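Local coordinates for protein PLP-Dependent L-Arginine Hydroxylase MppP (Streptomyces wadayamensis, PDB 6C9B) that uses pyridoxal phosphate to oxidise L-arginine, giving the keto acids 4-hydroxy-2-ketoarginine and 2-ketoarginine, at residues P46-E51 and L261-S266; E95-S100 and I239-E244; R99-S104 and N125-V130. All coordinates share one frame; numbering follows the deposited sequence.

Contact 1: P46-E51 and L261-S266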
loop_
_atom_site.group_PDB
_atom_site.type_symbol
_atom_site.label_atom_id
_atom_site.label_comp_id
_atom_site.label_asym_id
_atom_site.label_seq_id
_atom_site.Cartn_x
_atom_site.Cartn_y
_atom_site.Cartn_z
ATOM N N PRO B 46 5.290 -22.273 5.162
ATOM C CA PRO B 46 5.703 -22.280 6.579
ATOM C C PRO B 46 7.212 -22.242 6.769
ATOM O O PRO B 46 7.682 -21.692 7.777
ATOM C CB PRO B 46 5.092 -23.583 7.126
ATOM C CG PRO B 46 3.958 -23.889 6.171
ATOM C CD PRO B 46 4.431 -23.422 4.830
ATOM N N VAL B 47 7.985 -22.831 5.843
ATOM C CA VAL B 47 9.446 -22.759 5.909
ATOM C C VAL B 47 9.923 -21.344 5.592
ATOM O O VAL B 47 10.838 -20.805 6.236
ATOM C CB VAL B 47 10.066 -23.778 4.937
ATOM C CG1 VAL B 47 11.594 -23.690 4.967
ATOM C CG2 VAL B 47 9.595 -25.185 5.266
ATOM N N LEU B 48 9.332 -20.733 4.571
ATOM C CA LEU B 48 9.661 -19.355 4.245
ATOM C C LEU B 48 9.287 -18.412 5.381
ATOM O O LEU B 48 9.976 -17.409 5.610
ATOM C CB LEU B 48 8.948 -18.945 2.959
ATOM C CG LEU B 48 9.356 -19.718 1.697
ATOM C CD1 LEU B 48 8.440 -19.344 0.548
ATOM C CD2 LEU B 48 10.796 -19.418 1.315
ATOM N N TRP B 49 8.195 -18.706 6.093
ATOM C CA TRP B 49 7.828 -17.897 7.257
ATOM C C TRP B 49 8.914 -17.966 8.327
ATOM O O TRP B 49 9.392 -16.941 8.829
ATOM C CB TRP B 49 6.494 -18.375 7.821
ATOM C CG TRP B 49 5.926 -17.452 8.881
ATOM C CD1 TRP B 49 6.438 -17.248 10.128
ATOM C CD2 TRP B 49 4.759 -16.618 8.789
ATOM N NE1 TRP B 49 5.673 -16.349 10.814
ATOM C CE2 TRP B 49 4.643 -15.932 10.013
ATOM C CE3 TRP B 49 3.807 -16.376 7.795
ATOM C CZ2 TRP B 49 3.609 -15.031 10.272
ATOM C CZ3 TRP B 49 2.791 -15.460 8.055
ATOM C CH2 TRP B 49 2.694 -14.818 9.282
ATOM N N ALA B 50 9.334 -19.181 8.670
ATOM C CA ALA B 50 10.407 -19.347 9.641
ATOM C C ALA B 50 11.686 -18.653 9.191
ATOM O O ALA B 50 12.375 -18.025 10.005
ATOM C CB ALA B 50 10.643 -20.838 9.875
ATOM N N GLU B 51 12.032 -18.761 7.901
ATOM C CA GLU B 51 13.197 -18.046 7.381
ATOM C C GLU B 51 13.057 -16.537 7.600
ATOM O O GLU B 51 13.995 -15.865 8.051
ATOM C CB GLU B 51 13.390 -18.339 5.888
ATOM C CG GLU B 51 14.616 -17.623 5.299
ATOM C CD GLU B 51 14.723 -17.702 3.788
ATOM O OE1 GLU B 51 13.925 -18.419 3.150
ATOM O OE2 GLU B 51 15.606 -17.010 3.236
ATOM N N LEU B 261 8.909 -14.705 -1.145
ATOM C CA LEU B 261 8.104 -15.246 -2.233
ATOM C C LEU B 261 8.583 -14.735 -3.584
ATOM O O LEU B 261 8.655 -15.502 -4.551
ATOM C CB LEU B 261 6.625 -14.907 -2.017
ATOM C CG LEU B 261 5.861 -15.771 -1.031
ATOM C CD1 LEU B 261 4.497 -15.171 -0.766
ATOM C CD2 LEU B 261 5.705 -17.175 -1.616
ATOM N N ILE B 262 8.902 -13.442 -3.677
ATOM C CA ILE B 262 9.385 -12.888 -4.936
ATOM C C ILE B 262 10.677 -13.575 -5.343
ATOM O O ILE B 262 10.905 -13.886 -6.523
ATOM C CB ILE B 262 9.584 -11.376 -4.789
ATOM C CG1 ILE B 262 8.227 -10.689 -4.670
ATOM C CG2 ILE B 262 10.394 -10.825 -5.973
ATOM C CD1 ILE B 262 8.319 -9.236 -4.240
ATOM N N ARG B 263 11.553 -13.800 -4.372
ATOM C CA ARG B 263 12.800 -14.501 -4.649
ATOM C C ARG B 263 12.527 -15.887 -5.223
ATOM O O ARG B 263 13.130 -16.287 -6.223
ATOM C CB ARG B 263 13.618 -14.606 -3.361
ATOM C CG ARG B 263 14.985 -15.274 -3.502
ATOM C CD ARG B 263 15.552 -15.547 -2.130
ATOM N NE ARG B 263 14.775 -16.582 -1.437
ATOM C CZ ARG B 263 14.749 -16.746 -0.121
ATOM N NH1 ARG B 263 15.473 -15.976 0.676
ATOM N NH2 ARG B 263 13.993 -17.693 0.404
ATOM N N GLU B 264 11.619 -16.644 -4.594
ATOM C CA GLU B 264 11.369 -18.018 -5.029
ATOM C C GLU B 264 10.665 -18.062 -6.379
ATOM O O GLU B 264 11.014 -18.884 -7.237
ATOM C CB GLU B 264 10.559 -18.759 -3.973
ATOM C CG GLU B 264 11.278 -18.901 -2.653
ATOM C CD GLU B 264 12.622 -19.589 -2.806
ATOM O OE1 GLU B 264 12.693 -20.645 -3.475
ATOM O OE2 GLU B 264 13.619 -19.046 -2.289
ATOM N N PHE B 265 9.674 -17.198 -6.592
ATOM C CA PHE B 265 8.984 -17.180 -7.880
ATOM C C PHE B 265 9.934 -16.748 -8.994
ATOM O O PHE B 265 9.854 -17.258 -10.121
ATOM C CB PHE B 265 7.750 -16.261 -7.816
ATOM C CG PHE B 265 6.482 -16.984 -7.403
ATOM C CD1 PHE B 265 6.276 -17.360 -6.085
ATOM C CD2 PHE B 265 5.522 -17.303 -8.344
ATOM C CE1 PHE B 265 5.118 -18.061 -5.718
ATOM C CE2 PHE B 265 4.359 -17.997 -7.984
ATOM C CZ PHE B 265 4.165 -18.368 -6.679
ATOM N N SER B 266 10.844 -15.816 -8.684
ATOM C CA SER B 266 11.833 -15.379 -9.658
ATOM C C SER B 266 12.783 -16.507 -10.014
ATOM O O SER B 266 13.144 -16.666 -11.178
ATOM C CB SER B 266 12.632 -14.193 -9.122
ATOM O OG SER B 266 11.833 -13.040 -9.032
#
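Glu51 and Arg263 reach toward each other from the two helices and join in an end-on, two-pronged salt bridge. Arg263 NH2 donates to Glu51 OE1 at 2.8 Å, almost straight, and meets the syn lone pair of that oxygen. Arg263 NH1 donates to Glu51 OE2, also at 2.8 Å. It too arrives on the syn side, but tilted out of the carboxylate plane. The carboxylate and guanidinium planes are only 13° apart, so the two groups are nearly coplanar.

Glu51 spans the gap as a straight rod. Its CG is anti to the backbone N (chi1 -179°), and the chain stays extended beyond that. Arg263 starts out the same way but bends at chi3. Its NE and NH2 are then turned to the neighbouring residue, Glu264. Glu264 bends at chi2 and offers a single oxygen to this side-on grip. Arg263 NE lies 2.9 Å from Glu264 OE2, and Arg263 NH2 lies 3.0 Å from the same atom. NH2 therefore serves both carboxylates. Held by both at its edge, the guanidinium should have little freedom to rotate.

Leu48 packs beside this polar cluster. Its CD2 sits at the guanidinium edge, 3.7 Å from Arg263 NH2, and is 4.0 Å from Glu264 CG. The other branch, Leu48 CD1, meets Leu261 CD2 at 4.1 Å, with the two side chains at about a right angle.

Arg55 pairs with Glu51, and Glu63 with Arg263. The carboxylates of Glu51, Glu63 and Glu264 probably ease the burial of Arg263, although Arg55 brings a like charge close. The axes of the two helical segments pass 11.8 Å apart at 129°, and long side chains bridge the distance. The arrangement is an interhelical salt-bridge network, with the Leu48-Leu261 pair beside it, joining helix 45-54 to helix 256-291.

Contact 2: E95-S100 and I239-E244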
loop_
_atom_site.group_PDB
_atom_site.type_symbol
_atom_site.label_atom_id
_atom_site.label_comp_id
_atom_site.label_asym_id
_atom_site.label_seq_id
_atom_site.Cartn_x
_atom_site.Cartn_y
_atom_site.Cartn_z
ATOM N N GLU B 95 2.440 6.823 -6.164
ATOM C CA GLU B 95 2.001 7.891 -5.275
ATOM C C GLU B 95 3.200 8.619 -4.689
ATOM O O GLU B 95 3.218 9.854 -4.611
ATOM C CB GLU B 95 1.113 7.330 -4.164
ATOM C CG GLU B 95 0.726 8.327 -3.088
ATOM C CD GLU B 95 -0.286 9.389 -3.492
ATOM O OE1 GLU B 95 -0.707 9.445 -4.653
ATOM O OE2 GLU B 95 -0.665 10.206 -2.614
ATOM N N ILE B 96 4.208 7.863 -4.270
ATOM C CA ILE B 96 5.423 8.464 -3.724
ATOM C C ILE B 96 6.087 9.337 -4.779
ATOM O O ILE B 96 6.485 10.480 -4.504
ATOM C CB ILE B 96 6.363 7.354 -3.216
ATOM C CG1 ILE B 96 5.764 6.679 -1.984
ATOM C CG2 ILE B 96 7.736 7.912 -2.894
ATOM C CD1 ILE B 96 6.412 5.345 -1.650
ATOM N N LEU B 97 6.218 8.810 -6.002
ATOM C CA LEU B 97 6.870 9.564 -7.068
ATOM C C LEU B 97 6.076 10.820 -7.394
ATOM O O LEU B 97 6.639 11.891 -7.636
ATOM C CB LEU B 97 7.028 8.680 -8.306
ATOM C CG LEU B 97 7.586 9.348 -9.570
ATOM C CD1 LEU B 97 8.975 9.912 -9.303
ATOM C CD2 LEU B 97 7.610 8.367 -10.749
ATOM N N ALA B 98 4.766 10.693 -7.468
ATOM C CA ALA B 98 3.951 11.834 -7.862
ATOM C C ALA B 98 4.042 12.937 -6.814
ATOM O O ALA B 98 4.191 14.117 -7.151
ATOM C CB ALA B 98 2.508 11.382 -8.057
ATOM N N ARG B 99 3.894 12.578 -5.534
ATOM C CA ARG B 99 3.982 13.598 -4.498
ATOM C C ARG B 99 5.385 14.190 -4.468
ATOM O O ARG B 99 5.543 15.397 -4.248
ATOM C CB ARG B 99 3.575 13.021 -3.139
ATOM C CG ARG B 99 3.445 14.140 -2.082
ATOM C CD ARG B 99 2.212 13.968 -1.231
ATOM N NE ARG B 99 2.283 12.868 -0.283
ATOM C CZ ARG B 99 3.039 12.869 0.808
ATOM N NH1 ARG B 99 2.975 11.843 1.640
ATOM N NH2 ARG B 99 3.883 13.871 1.050
ATOM N N SER B 100 6.407 13.367 -4.755
ATOM C CA SER B 100 7.783 13.864 -4.802
ATOM C C SER B 100 7.988 14.825 -5.968
ATOM O O SER B 100 8.641 15.868 -5.814
ATOM C CB SER B 100 8.762 12.710 -4.928
ATOM O OG SER B 100 8.714 11.888 -3.768
ATOM N N ILE B 239 18.646 12.100 -8.412
ATOM C CA ILE B 239 17.254 12.284 -8.820
ATOM C C ILE B 239 16.749 13.663 -8.405
ATOM O O ILE B 239 15.997 14.308 -9.142
ATOM C CB ILE B 239 16.388 11.132 -8.267
ATOM C CG1 ILE B 239 14.931 11.268 -8.690
ATOM C CG2 ILE B 239 16.408 11.088 -6.756
ATOM C CD1 ILE B 239 14.704 11.383 -10.180
ATOM N N GLY B 240 17.158 14.143 -7.230
ATOM C CA GLY B 240 16.794 15.481 -6.792
ATOM C C GLY B 240 15.327 15.679 -6.490
ATOM O O GLY B 240 14.818 16.800 -6.578
ATOM N N LEU B 241 14.635 14.613 -6.139
ATOM C CA LEU B 241 13.269 14.598 -5.665
ATOM C C LEU B 241 13.247 13.919 -4.309
ATOM O O LEU B 241 14.037 13.001 -4.081
ATOM C CB LEU B 241 12.345 13.806 -6.597
ATOM C CG LEU B 241 12.357 14.177 -8.073
ATOM C CD1 LEU B 241 11.592 13.103 -8.851
ATOM C CD2 LEU B 241 11.752 15.536 -8.306
ATOM N N PRO B 242 12.300 14.258 -3.443
ATOM C CA PRO B 242 12.303 13.683 -2.085
ATOM C C PRO B 242 11.663 12.312 -1.971
ATOM O O PRO B 242 10.898 12.059 -1.030
ATOM C CB PRO B 242 11.519 14.730 -1.281
ATOM C CG PRO B 242 10.573 15.297 -2.277
ATOM C CD PRO B 242 11.333 15.366 -3.555
ATOM N N VAL B 243 11.985 11.400 -2.893
ATOM C CA VAL B 243 11.342 10.085 -2.893
ATOM C C VAL B 243 11.707 9.299 -1.636
ATOM O O VAL B 243 10.892 8.544 -1.110
ATOM C CB VAL B 243 11.693 9.289 -4.169
ATOM C CG1 VAL B 243 11.018 9.933 -5.398
ATOM C CG2 VAL B 243 13.216 9.157 -4.359
ATOM N N GLU B 244 12.943 9.420 -1.152
ATOM C CA GLU B 244 13.315 8.652 0.035
ATOM C C GLU B 244 12.554 9.112 1.277
ATOM O O GLU B 244 12.133 8.290 2.104
ATOM C CB GLU B 244 14.822 8.749 0.267
ATOM C CG GLU B 244 15.610 7.969 -0.757
ATOM C CD GLU B 244 17.067 8.367 -0.765
ATOM O OE1 GLU B 244 17.398 9.456 -1.285
ATOM O OE2 GLU B 244 17.868 7.593 -0.222
#
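Ser100 points its side chain into the bend formed by Leu241, Pro242 and Val243. The backbones come close here, with Ser100 CA 5.3 Å from Pro242 CA. Ser100 OG rests 3.3 Å from Val243 CA. It is also near Val243 N, but the angle is too poor for a hydrogen bond. The hydroxyl instead turns back to its own helix and donates to Ile96 O at 2.7 Å. A chi1 of -65° sets OG beside the backbone N and makes this possible. Ser100 OG and Ser100 N reach Ile96 O from opposite faces of the carbonyl plane.

Val243 CG1 packs on Ser100 CB at 3.6 Å. The proline ring lies alongside the backbone at Ser100, with Pro242 CD 3.5 Å from Ser100 O. Pro242 is the centre of an inverse gamma turn and holds the N-cap position of helix 243-250. Leu241 and Leu97 slant across each other, touching through their CD1 methyls at 4.2 Å. Ile96 CG2 packs against Val243 O at 3.7 Å. Leu97 continues onto Val214 and Ile216 of strand 212-218, while Val243 lies on Phe235.

The chemistry across the contact is that of van der Waals packing. The serine hydroxyl spends its proton within helix 90-101, so what Ser100 brings to the loop is close van der Waals contact.

Contact 3: R99-S104 and N125-V130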
loop_
_atom_site.group_PDB
_atom_site.type_symbol
_atom_site.label_atom_id
_atom_site.label_comp_id
_atom_site.label_asym_id
_atom_site.label_seq_id
_atom_site.Cartn_x
_atom_site.Cartn_y
_atom_site.Cartn_z
ATOM N N ARG B 99 3.894 12.578 -5.534
ATOM C CA ARG B 99 3.982 13.598 -4.498
ATOM C C ARG B 99 5.385 14.190 -4.468
ATOM O O ARG B 99 5.543 15.397 -4.248
ATOM C CB ARG B 99 3.575 13.021 -3.139
ATOM C CG ARG B 99 3.445 14.140 -2.082
ATOM C CD ARG B 99 2.212 13.968 -1.231
ATOM N NE ARG B 99 2.283 12.868 -0.283
ATOM C CZ ARG B 99 3.039 12.869 0.808
ATOM N NH1 ARG B 99 2.975 11.843 1.640
ATOM N NH2 ARG B 99 3.883 13.871 1.050
ATOM N N SER B 100 6.407 13.367 -4.755
ATOM C CA SER B 100 7.783 13.864 -4.802
ATOM C C SER B 100 7.988 14.825 -5.968
ATOM O O SER B 100 8.641 15.868 -5.814
ATOM C CB SER B 100 8.762 12.710 -4.928
ATOM O OG SER B 100 8.714 11.888 -3.768
ATOM N N LEU B 101 7.473 14.472 -7.147
ATOM C CA LEU B 101 7.555 15.369 -8.298
ATOM C C LEU B 101 6.927 16.719 -8.002
ATOM O O LEU B 101 7.434 17.752 -8.452
ATOM C CB LEU B 101 6.871 14.737 -9.511
ATOM C CG LEU B 101 7.664 13.658 -10.230
ATOM C CD1 LEU B 101 6.733 12.891 -11.166
ATOM C CD2 LEU B 101 8.803 14.280 -11.031
ATOM N N SER B 102 5.800 16.729 -7.284
ATOM C CA SER B 102 5.047 17.960 -7.071
ATOM C C SER B 102 5.850 18.983 -6.283
ATOM O O SER B 102 5.511 20.172 -6.311
ATOM C CB SER B 102 3.712 17.657 -6.364
ATOM O OG SER B 102 3.880 17.468 -4.964
ATOM N N ALA B 103 6.937 18.556 -5.626
ATOM C CA ALA B 103 7.792 19.486 -4.893
ATOM C C ALA B 103 8.521 20.457 -5.814
ATOM O O ALA B 103 8.840 21.574 -5.392
ATOM C CB ALA B 103 8.824 18.718 -4.061
ATOM N N SER B 104 8.831 20.053 -7.055
ATOM C CA SER B 104 9.671 20.876 -7.915
ATOM C C SER B 104 9.257 20.885 -9.375
ATOM O O SER B 104 9.909 21.560 -10.172
ATOM C CB SER B 104 11.122 20.404 -7.822
ATOM O OG SER B 104 11.220 19.037 -8.188
ATOM N N ASN B 125 -1.918 14.793 -7.371
ATOM C CA ASN B 125 -0.863 15.471 -6.641
ATOM C C ASN B 125 -0.491 16.807 -7.266
ATOM O O ASN B 125 0.539 17.382 -6.901
ATOM C CB ASN B 125 0.343 14.549 -6.561
ATOM C CG ASN B 125 0.168 13.490 -5.499
ATOM O OD1 ASN B 125 0.326 13.791 -4.318
ATOM N ND2 ASN B 125 -0.199 12.296 -5.890
ATOM N N GLY B 126 -1.314 17.325 -8.163
ATOM C CA GLY B 126 -1.132 18.677 -8.671
ATOM C C GLY B 126 -0.273 18.826 -9.898
ATOM O O GLY B 126 0.104 19.962 -10.229
ATOM N N LEU B 127 0.054 17.739 -10.588
ATOM C CA LEU B 127 0.844 17.809 -11.803
ATOM C C LEU B 127 -0.053 18.000 -13.027
ATOM O O LEU B 127 -1.051 17.291 -13.209
ATOM C CB LEU B 127 1.711 16.556 -11.925
ATOM C CG LEU B 127 2.699 16.537 -10.749
ATOM C CD1 LEU B 127 3.218 15.202 -10.372
ATOM C CD2 LEU B 127 3.852 17.569 -10.972
ATOM N N ASP B 128 0.319 18.950 -13.879
ATOM C CA ASP B 128 -0.359 19.141 -15.156
ATOM C C ASP B 128 0.206 18.138 -16.142
ATOM O O ASP B 128 1.417 17.903 -16.172
ATOM C CB ASP B 128 -0.142 20.562 -15.664
ATOM C CG ASP B 128 -0.995 20.901 -16.891
ATOM O OD1 ASP B 128 -2.091 20.324 -17.058
ATOM O OD2 ASP B 128 -0.565 21.762 -17.682
ATOM N N LEU B 129 -0.661 17.522 -16.937
ATOM C CA LEU B 129 -0.230 16.445 -17.812
ATOM C C LEU B 129 -0.273 16.869 -19.274
ATOM O O LEU B 129 -1.242 17.493 -19.726
ATOM C CB LEU B 129 -1.102 15.219 -17.644
ATOM C CG LEU B 129 -1.109 14.623 -16.258
ATOM C CD1 LEU B 129 -2.074 13.408 -16.208
ATOM C CD2 LEU B 129 0.297 14.232 -15.869
ATOM N N VAL B 130 0.771 16.505 -20.008
ATOM C CA VAL B 130 0.830 16.717 -21.452
ATOM C C VAL B 130 0.841 15.339 -22.103
ATOM O O VAL B 130 1.793 14.580 -21.892
ATOM C CB VAL B 130 2.077 17.513 -21.871
ATOM C CG1 VAL B 130 2.019 17.768 -23.367
ATOM C CG2 VAL B 130 2.173 18.793 -21.108
#
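Asn125 lays its amide oxygen against the hydrocarbon part of Arg99, not against the guanidinium. Asn125 OD1 lies 3.5 Å from Arg99 CB and 3.6 Å from Arg99 CD. The arginine chain bends at chi2 and chi3 as it passes the amide. The nitrogen groups Asn125 ND2 and Arg99 NE have partners elsewhere. Asn125 ND2 donates to Leu121 O and to Glu95 OE1, which should fix the turn of the amide. Arg99 NE forms a salt bridge with Glu95 of the second subunit, so the arginine stem packs here while its head works at the dimer interface.

Ser102 makes a second close approach. Its CB sits 3.2 Å from Asn125 O. The hydroxyl looks back into its own segment, where Ser102 OG donates to Arg99 O at 2.8 Å. With chi1 at 79°, OG lies between the backbone N and its own carbonyl carbon, within reach of Arg99 O three residues back.

Leu127 closes the apolar side of the contact. Its two methyls divide the work: Leu127 CD1 meets Leu101 CB at 3.8 Å, and Leu127 CD2 meets Ser102 CA at 4.1 Å. The same leucine also touches Leu122 and Val108, so it joins the Leu101-Ser102 region to helix 116-124 and strand 107-112.

Between Asn125 and Leu127, the chain turns at Gly126, where phi is 90°. Gly126 is the C-prime residue of a Schellman motif. Leu127 N bonds to Leu122 O, and Gly126 N bonds to Arg123 O. This motif ends helix 116-124 and leads into strand 128-133, which runs parallel to strand 107-112. The turn thus belongs to a beta-alpha-beta crossover in the seven-stranded sheet, as in the large domain of fold type I pyridoxal phosphate enzymes.

Overall arrangement
All three contacts are largely buried, and each also touches the second subunit. Contact 2 is the most buried, with five of six touching residues. Contacts 1 and 3 include partly exposed polar residues: Glu51 and Glu264 in one, Ser102 and Asn125 in the other. Contacts 2 and 3 share Arg99 and Ser100 on helix 90-101, have centres about 10 Å apart and touch directly through Glu95 and Asn125. Contact 1 stands apart, its centre about 30 Å from that of contact 2. It joins two helices mainly through paired charges, with leucines beside them. Contact 2 is mostly van der Waals packing round a serine. Contact 3 lays amide and carbonyl oxygens against aliphatic carbons beside a leucine contact.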